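Local structure of protein adenylyltransferase (Bartonella henselae str. Houston-1, 5NH2) at residues Y23-N27 / L28-L32; C61-H64 / Q65-K69; A104-G108 / D109-E113. The protein transfers AMP from ATP to tyrosine or threonine residues of host target proteins through its Fic domain, an activity that serves bacterial virulence. All blocks are in the same frame, centred on the assembly; numbering follows the deposited sequence.

Contact 1: Y23-N27 / L28-L32; sequences YGIKN and LNAFL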
# COMPACT_ATOMS: atom_id res chain seq x y z
N TYR A 23 -20.74 -4.62 13.42
CA TYR A 23 -20.81 -4.12 14.80
C TYR A 23 -22.06 -3.30 15.08
O TYR A 23 -22.39 -3.07 16.25
CB TYR A 23 -19.59 -3.24 15.14
CG TYR A 23 -18.31 -3.62 14.39
CD1 TYR A 23 -17.66 -4.82 14.67
CD2 TYR A 23 -17.75 -2.78 13.41
CE1 TYR A 23 -16.52 -5.18 14.03
CE2 TYR A 23 -16.58 -3.17 12.73
CZ TYR A 23 -15.98 -4.38 13.06
OH TYR A 23 -14.84 -4.83 12.46
N GLY A 24 -22.76 -2.85 14.03
CA GLY A 24 -23.86 -1.91 14.24
C GLY A 24 -23.45 -0.50 14.63
O GLY A 24 -24.28 0.25 15.16
N ILE A 25 -22.21 -0.08 14.35
CA ILE A 25 -21.78 1.29 14.58
C ILE A 25 -22.32 2.17 13.45
O ILE A 25 -21.89 2.05 12.30
CB ILE A 25 -20.25 1.40 14.68
CG1 ILE A 25 -19.69 0.38 15.69
CG2 ILE A 25 -19.82 2.84 15.08
CD1 ILE A 25 -20.32 0.49 17.02
N LYS A 26 -23.24 3.09 13.79
CA LYS A 26 -23.66 4.12 12.84
C LYS A 26 -22.82 5.40 12.93
O LYS A 26 -22.82 6.19 11.98
CB LYS A 26 -25.15 4.46 13.06
CG LYS A 26 -26.04 3.24 13.33
CD LYS A 26 -27.48 3.39 12.86
CE LYS A 26 -28.35 4.09 13.89
NZ LYS A 26 -29.67 4.52 13.30
N ASN A 27 -22.07 5.61 14.01
CA ASN A 27 -21.19 6.77 14.10
C ASN A 27 -19.93 6.50 13.29
O ASN A 27 -19.25 5.50 13.52
CB ASN A 27 -20.82 7.07 15.55
CG ASN A 27 -19.72 8.11 15.66
OD1 ASN A 27 -18.54 7.80 15.51
ND2 ASN A 27 -20.10 9.34 15.93
N LEU A 28 -19.61 7.41 12.37
CA LEU A 28 -18.62 7.12 11.33
C LEU A 28 -17.23 6.84 11.91
O LEU A 28 -16.57 5.87 11.53
CB LEU A 28 -18.57 8.27 10.32
CG LEU A 28 -17.33 8.19 9.43
CD1 LEU A 28 -17.58 7.18 8.31
CD2 LEU A 28 -16.88 9.54 8.91
N ASN A 29 -16.76 7.70 12.81
CA ASN A 29 -15.39 7.56 13.29
C ASN A 29 -15.19 6.31 14.15
O ASN A 29 -14.12 5.69 14.09
CB ASN A 29 -14.95 8.82 14.06
CG ASN A 29 -14.46 9.93 13.14
OD1 ASN A 29 -14.35 9.75 11.92
ND2 ASN A 29 -14.16 11.09 13.71
N ALA A 30 -16.18 5.92 14.96
CA ALA A 30 -16.05 4.69 15.75
C ALA A 30 -16.04 3.47 14.84
O ALA A 30 -15.27 2.52 15.06
CB ALA A 30 -17.20 4.60 16.74
N PHE A 31 -16.87 3.50 13.80
CA PHE A 31 -16.80 2.48 12.78
C PHE A 31 -15.40 2.43 12.16
O PHE A 31 -14.82 1.35 12.02
CB PHE A 31 -17.88 2.71 11.71
CG PHE A 31 -17.57 2.06 10.43
CD1 PHE A 31 -17.73 0.68 10.29
CD2 PHE A 31 -17.06 2.80 9.36
CE1 PHE A 31 -17.41 0.03 9.10
CE2 PHE A 31 -16.73 2.18 8.16
CZ PHE A 31 -16.91 0.77 8.03
N LEU A 32 -14.81 3.58 11.83
CA LEU A 32 -13.49 3.58 11.19
C LEU A 32 -12.41 3.01 12.10
O LEU A 32 -11.56 2.25 11.65
CB LEU A 32 -13.10 4.99 10.76
CG LEU A 32 -13.85 5.67 9.61
CD1 LEU A 32 -13.37 7.10 9.44
CD2 LEU A 32 -13.68 4.88 8.34
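With chi1 at 170°, Asn27 turns CG away from its own nitrogen and lays it beside its carbonyl carbon, which swings OD1 over the first turn of the helix to meet Ala30 N. Ile25 is set by a chi1 of -51°: CG1 ends up next to the backbone nitrogen, while CG2 sits beside the carbonyl carbon and is the branch that faces the helix.

The polar half of the contact belongs to Asn27. Ala30 N donates to OD1 at 3.1 Å, the bond nearly straight at 168° and lying in the carbonyl plane of the amide. The backbone of the same residue is used as well: Phe31 N donates to Asn27 O, also at 3.1 Å, which opens the i to i+4 bonding of the helix. The side chain satisfies one first-turn N-H, which has no carbonyl a turn earlier in the helix to bond to; the main-chain bond is the first of the regular series.

The apolar half is carried mainly by the CG2 methyl of Ile25. Ile25 CG2 lies 3.6 Å from Ala30 CB and 3.9 Å from Phe31 CB, and it also rests against the backbone at Phe31 N. The chain therefore doubles back, with Ile25 flanking the helix that Asn27 begins. The Phe31 ring leads away from residues 23-27, toward Asn21 and Thr71, and its side chain comes to about 9 Å from the bound magnesium ion. Further back, Tyr23 OH is hydrogen-bonded to Asp38 and Thr71, tying the loop to a later part of the same helix.

This is a helix N-cap by asparagine, without the reciprocal side-chain bond of a full capping box because the third helical residue is Ala30; it starts helix 28-46 at the protein surface.

Contact 2: C61-H64 / Q65-K69; sequences CHIH and QQLFK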
# COMPACT_ATOMS: atom_id res chain seq x y z
N CYS A 61 -10.28 -11.87 -4.24
CA CYS A 61 -11.48 -11.83 -3.40
C CYS A 61 -11.26 -12.53 -2.06
O CYS A 61 -11.85 -12.11 -1.05
CB CYS A 61 -12.67 -12.45 -4.14
SG CYS A 61 -13.27 -11.40 -5.51
N HIS A 62 -10.44 -13.58 -2.02
CA HIS A 62 -10.05 -14.22 -0.76
C HIS A 62 -9.30 -13.24 0.16
O HIS A 62 -9.62 -13.13 1.35
CB HIS A 62 -9.19 -15.47 -1.07
CG HIS A 62 -8.53 -16.08 0.14
ND1 HIS A 62 -9.19 -16.95 0.99
CD2 HIS A 62 -7.27 -15.97 0.62
CE1 HIS A 62 -8.36 -17.33 1.96
NE2 HIS A 62 -7.20 -16.74 1.76
N ILE A 63 -8.34 -12.50 -0.38
CA ILE A 63 -7.68 -11.45 0.41
C ILE A 63 -8.70 -10.44 0.99
O ILE A 63 -8.68 -10.13 2.20
CB ILE A 63 -6.63 -10.74 -0.45
CG1 ILE A 63 -5.45 -11.66 -0.69
CG2 ILE A 63 -6.18 -9.49 0.22
CD1 ILE A 63 -4.50 -11.02 -1.65
N HIS A 64 -9.58 -9.88 0.13
CA HIS A 64 -10.57 -8.91 0.62
C HIS A 64 -11.46 -9.55 1.69
O HIS A 64 -11.76 -8.94 2.73
CB HIS A 64 -11.40 -8.38 -0.57
CG HIS A 64 -12.34 -7.26 -0.22
ND1 HIS A 64 -13.61 -7.48 0.28
CD2 HIS A 64 -12.21 -5.91 -0.34
CE1 HIS A 64 -14.20 -6.32 0.50
NE2 HIS A 64 -13.38 -5.35 0.12
N GLN A 65 -11.81 -10.82 1.48
CA GLN A 65 -12.64 -11.54 2.43
C GLN A 65 -11.93 -11.73 3.76
O GLN A 65 -12.57 -11.65 4.82
CB GLN A 65 -13.04 -12.88 1.85
CG GLN A 65 -14.15 -13.56 2.65
CD GLN A 65 -13.92 -15.04 2.83
OE1 GLN A 65 -12.93 -15.47 3.43
NE2 GLN A 65 -14.84 -15.85 2.30
N GLN A 66 -10.62 -11.97 3.75
CA GLN A 66 -9.96 -12.17 5.04
C GLN A 66 -9.80 -10.82 5.75
O GLN A 66 -9.98 -10.73 6.97
CB GLN A 66 -8.62 -12.90 4.88
CG GLN A 66 -8.83 -14.38 4.41
CD GLN A 66 -9.56 -15.24 5.43
OE1 GLN A 66 -10.65 -15.74 5.17
NE2 GLN A 66 -8.95 -15.40 6.60
N LEU A 67 -9.54 -9.75 4.99
CA LEU A 67 -9.32 -8.45 5.64
C LEU A 67 -10.59 -7.96 6.34
O LEU A 67 -10.52 -7.39 7.43
CB LEU A 67 -8.80 -7.37 4.66
CG LEU A 67 -7.44 -7.62 3.96
CD1 LEU A 67 -7.05 -6.49 3.00
CD2 LEU A 67 -6.29 -7.95 4.93
N PHE A 68 -11.74 -8.08 5.67
CA PHE A 68 -12.96 -7.40 6.09
C PHE A 68 -14.09 -8.30 6.62
O PHE A 68 -15.18 -7.78 6.89
CB PHE A 68 -13.45 -6.52 4.94
CG PHE A 68 -12.44 -5.47 4.56
CD1 PHE A 68 -12.20 -4.38 5.39
CD2 PHE A 68 -11.68 -5.60 3.38
CE1 PHE A 68 -11.22 -3.43 5.07
CE2 PHE A 68 -10.70 -4.65 3.02
CZ PHE A 68 -10.46 -3.55 3.88
N LYS A 69 -13.87 -9.62 6.71
CA LYS A 69 -14.92 -10.54 7.16
C LYS A 69 -15.53 -10.17 8.51
O LYS A 69 -16.68 -10.50 8.78
CB LYS A 69 -14.35 -11.96 7.23
CG LYS A 69 -13.19 -12.10 8.22
CD LYS A 69 -12.40 -13.42 8.05
CE LYS A 69 -13.29 -14.61 8.09
NZ LYS A 69 -14.11 -14.64 9.36
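His64 and Phe68, one helical turn apart, form the aromatic part of this contact. The two side chains cross at about a right angle; their ring planes make 45° and their centroids lie 4.9 Å apart, so the pair is oblique. Phe68 CD2 does the touching, sitting over the centre of the imidazole face and 3.7 Å from His64 NE2. A chi1 of -173° turns the His64 ring outward from the helix, and Phe68, with CG beside its own nitrogen (chi1 -61°), comes back one turn to lay CD2 on the imidazole. His64 O also meets the edge of the Phe68 ring, 3.4 Å from CD2.

A second ring contact, of CH-pi type, lies at His62. Gln66 CG stands over one face, offset toward the rim, 4.1 Å from the ring centroid.

The apolar pair is Ile63 and Leu67, side by side, CG2 of the first 4.2 Å from CD1 of the second, and Leu67 goes on to touch Met43 and Leu46 of helix 28-46.

Hydrogen bonds hold the backbone in regular alpha form: Gln65 N to Cys61 O and Gln66 N to His62 O, then Leu67 N to Ile63 O and Phe68 N to His64 O, the last at 3.1 Å. The imidazoles find their polar partners farther off. His62 NE2 bonds to Glu49, while His64 is gripped at both nitrogens, ND1 by Gly76 N and NE2 by Glu155 O, a pattern consistent with a neutral ring protonated at NE2. That fixes its rotation, and it stacks on Phe153 too.

Helix 57-68 here backs the HPFxEGNGR signature loop of the Fic fold: His64 holds the carbonyl of the ATP-binding residue Glu155, and Phe68 packs close to Gly156.

Contact 3: A104-G108 / D109-E113; sequences AFAIG and DEIQE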
# COMPACT_ATOMS: atom_id res chain seq x y z
N ALA A 104 -11.89 8.19 -13.85
CA ALA A 104 -12.66 7.36 -12.95
C ALA A 104 -12.58 5.86 -13.27
O ALA A 104 -11.67 5.40 -13.97
CB ALA A 104 -14.08 7.90 -12.96
N PHE A 105 -13.61 5.13 -12.88
CA PHE A 105 -13.53 3.72 -12.58
C PHE A 105 -14.40 2.96 -13.57
O PHE A 105 -15.32 3.52 -14.17
CB PHE A 105 -14.02 3.39 -11.15
CG PHE A 105 -13.24 4.05 -10.06
CD1 PHE A 105 -11.84 4.06 -10.08
CD2 PHE A 105 -13.91 4.65 -8.98
CE1 PHE A 105 -11.11 4.68 -9.02
CE2 PHE A 105 -13.22 5.26 -7.95
CZ PHE A 105 -11.81 5.29 -7.96
N ALA A 106 -14.04 1.69 -13.75
CA ALA A 106 -14.79 0.84 -14.65
C ALA A 106 -16.24 0.75 -14.17
O ALA A 106 -16.52 0.78 -12.96
CB ALA A 106 -14.13 -0.55 -14.71
N ILE A 107 -17.15 0.61 -15.13
CA ILE A 107 -18.58 0.63 -14.87
C ILE A 107 -19.20 -0.73 -15.27
O ILE A 107 -19.06 -1.19 -16.42
CB ILE A 107 -19.23 1.81 -15.62
CG1 ILE A 107 -18.79 3.14 -14.97
CG2 ILE A 107 -20.75 1.70 -15.67
CD1 ILE A 107 -19.30 4.38 -15.72
N GLY A 108 -19.82 -1.40 -14.29
CA GLY A 108 -20.64 -2.57 -14.61
C GLY A 108 -19.87 -3.68 -15.33
O GLY A 108 -18.86 -4.21 -14.82
N ASP A 109 -20.34 -4.05 -16.52
CA ASP A 109 -19.74 -5.16 -17.26
C ASP A 109 -18.25 -4.91 -17.56
O ASP A 109 -17.51 -5.89 -17.72
CB ASP A 109 -20.55 -5.41 -18.54
CG ASP A 109 -21.74 -6.39 -18.31
OD1 ASP A 109 -22.32 -6.41 -17.21
OD2 ASP A 109 -22.09 -7.15 -19.24
N GLU A 110 -17.80 -3.63 -17.59
CA GLU A 110 -16.38 -3.32 -17.76
C GLU A 110 -15.53 -3.89 -16.63
O GLU A 110 -14.39 -4.28 -16.86
CB GLU A 110 -16.14 -1.81 -17.84
CG GLU A 110 -16.88 -1.05 -18.95
CD GLU A 110 -16.57 0.45 -18.93
OE1 GLU A 110 -16.94 1.14 -19.92
OE2 GLU A 110 -15.96 0.92 -17.92
N ILE A 111 -16.04 -3.84 -15.39
CA ILE A 111 -15.34 -4.52 -14.29
C ILE A 111 -15.13 -5.98 -14.62
O ILE A 111 -14.00 -6.50 -14.56
CB ILE A 111 -16.12 -4.35 -12.96
CG1 ILE A 111 -16.25 -2.88 -12.59
CG2 ILE A 111 -15.46 -5.15 -11.81
CD1 ILE A 111 -17.56 -2.61 -11.87
N GLN A 112 -16.21 -6.65 -15.04
CA GLN A 112 -16.17 -8.09 -15.23
C GLN A 112 -15.16 -8.46 -16.30
O GLN A 112 -14.27 -9.29 -16.08
CB GLN A 112 -17.56 -8.63 -15.59
CG GLN A 112 -17.58 -10.17 -15.85
CD GLN A 112 -17.45 -11.01 -14.56
OE1 GLN A 112 -16.94 -12.12 -14.60
NE2 GLN A 112 -17.93 -10.48 -13.44
N GLU A 113 -15.28 -7.83 -17.48
CA GLU A 113 -14.33 -8.03 -18.56
C GLU A 113 -12.90 -7.81 -18.07
O GLU A 113 -12.02 -8.67 -18.28
CB GLU A 113 -14.64 -7.07 -19.70
CG GLU A 113 -16.01 -7.22 -20.35
CD GLU A 113 -16.36 -6.02 -21.23
OE1 GLU A 113 -17.53 -5.58 -21.24
OE2 GLU A 113 -15.45 -5.50 -21.91
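Ile107 and Glu110 grip each other in both directions. Ile107 N donates to Glu110 OE2 at 3.0 Å, meeting the carboxylate from above its plane, and Glu110 N returns a bond to Ile107 O, also at 3.0 Å. The Glu110 chain can reach back because chi1 of -58° sets CG beside its own nitrogen and the rest runs extended. Its negative charge lies near the helix start, where the helix dipole would probably favour it.

Next comes the apolar pair: Ala106 CB meets Ile111 CG1 at 3.8 Å. Ile111 CD1 rests against the backbone, 3.5 Å from Gly108 N. A weak bond from Ile111 N to Gly108 O spans the first turn.

Behind this layer, Gly108 takes a positive phi of 58° as the chain bends into the helix, and it bonds through its backbone to Pro94. Ala106 is held by Arg79 at its carbonyl and by the backbone of Gln149, while its side chain packs on helix 133-150.

This is a helix N-terminus with glycine at the N-cap and the residue before it, Ile107, tied to Glu110 of the first turn by a backbone bond one way and a side-chain bond the other; it starts helix 109-124 of the Fic domain.

Overall arrangement
Contacts 1 and 3 both start helices, contact 1 at the surface and contact 3 partly buried against helix 133-150. Contact 2, with no exposed residue among those that touch, lies within a helix and nearest the centre of the chain. Chemistry follows place: an asparagine amide caps one helix start, a glutamate reaching back serves the other, and the inner helix relies on rings and aliphatic packing. Contacts 1 and 2 sit on consecutive helices, 28-46 and 57-68, which touch through Leu67 and Phe68, though the nearest atoms of the two contacts stay about 6 Å apart. Contact 3 is more remote, about 9 Å from contact 2 and 16 Å from contact 1 between nearest atoms.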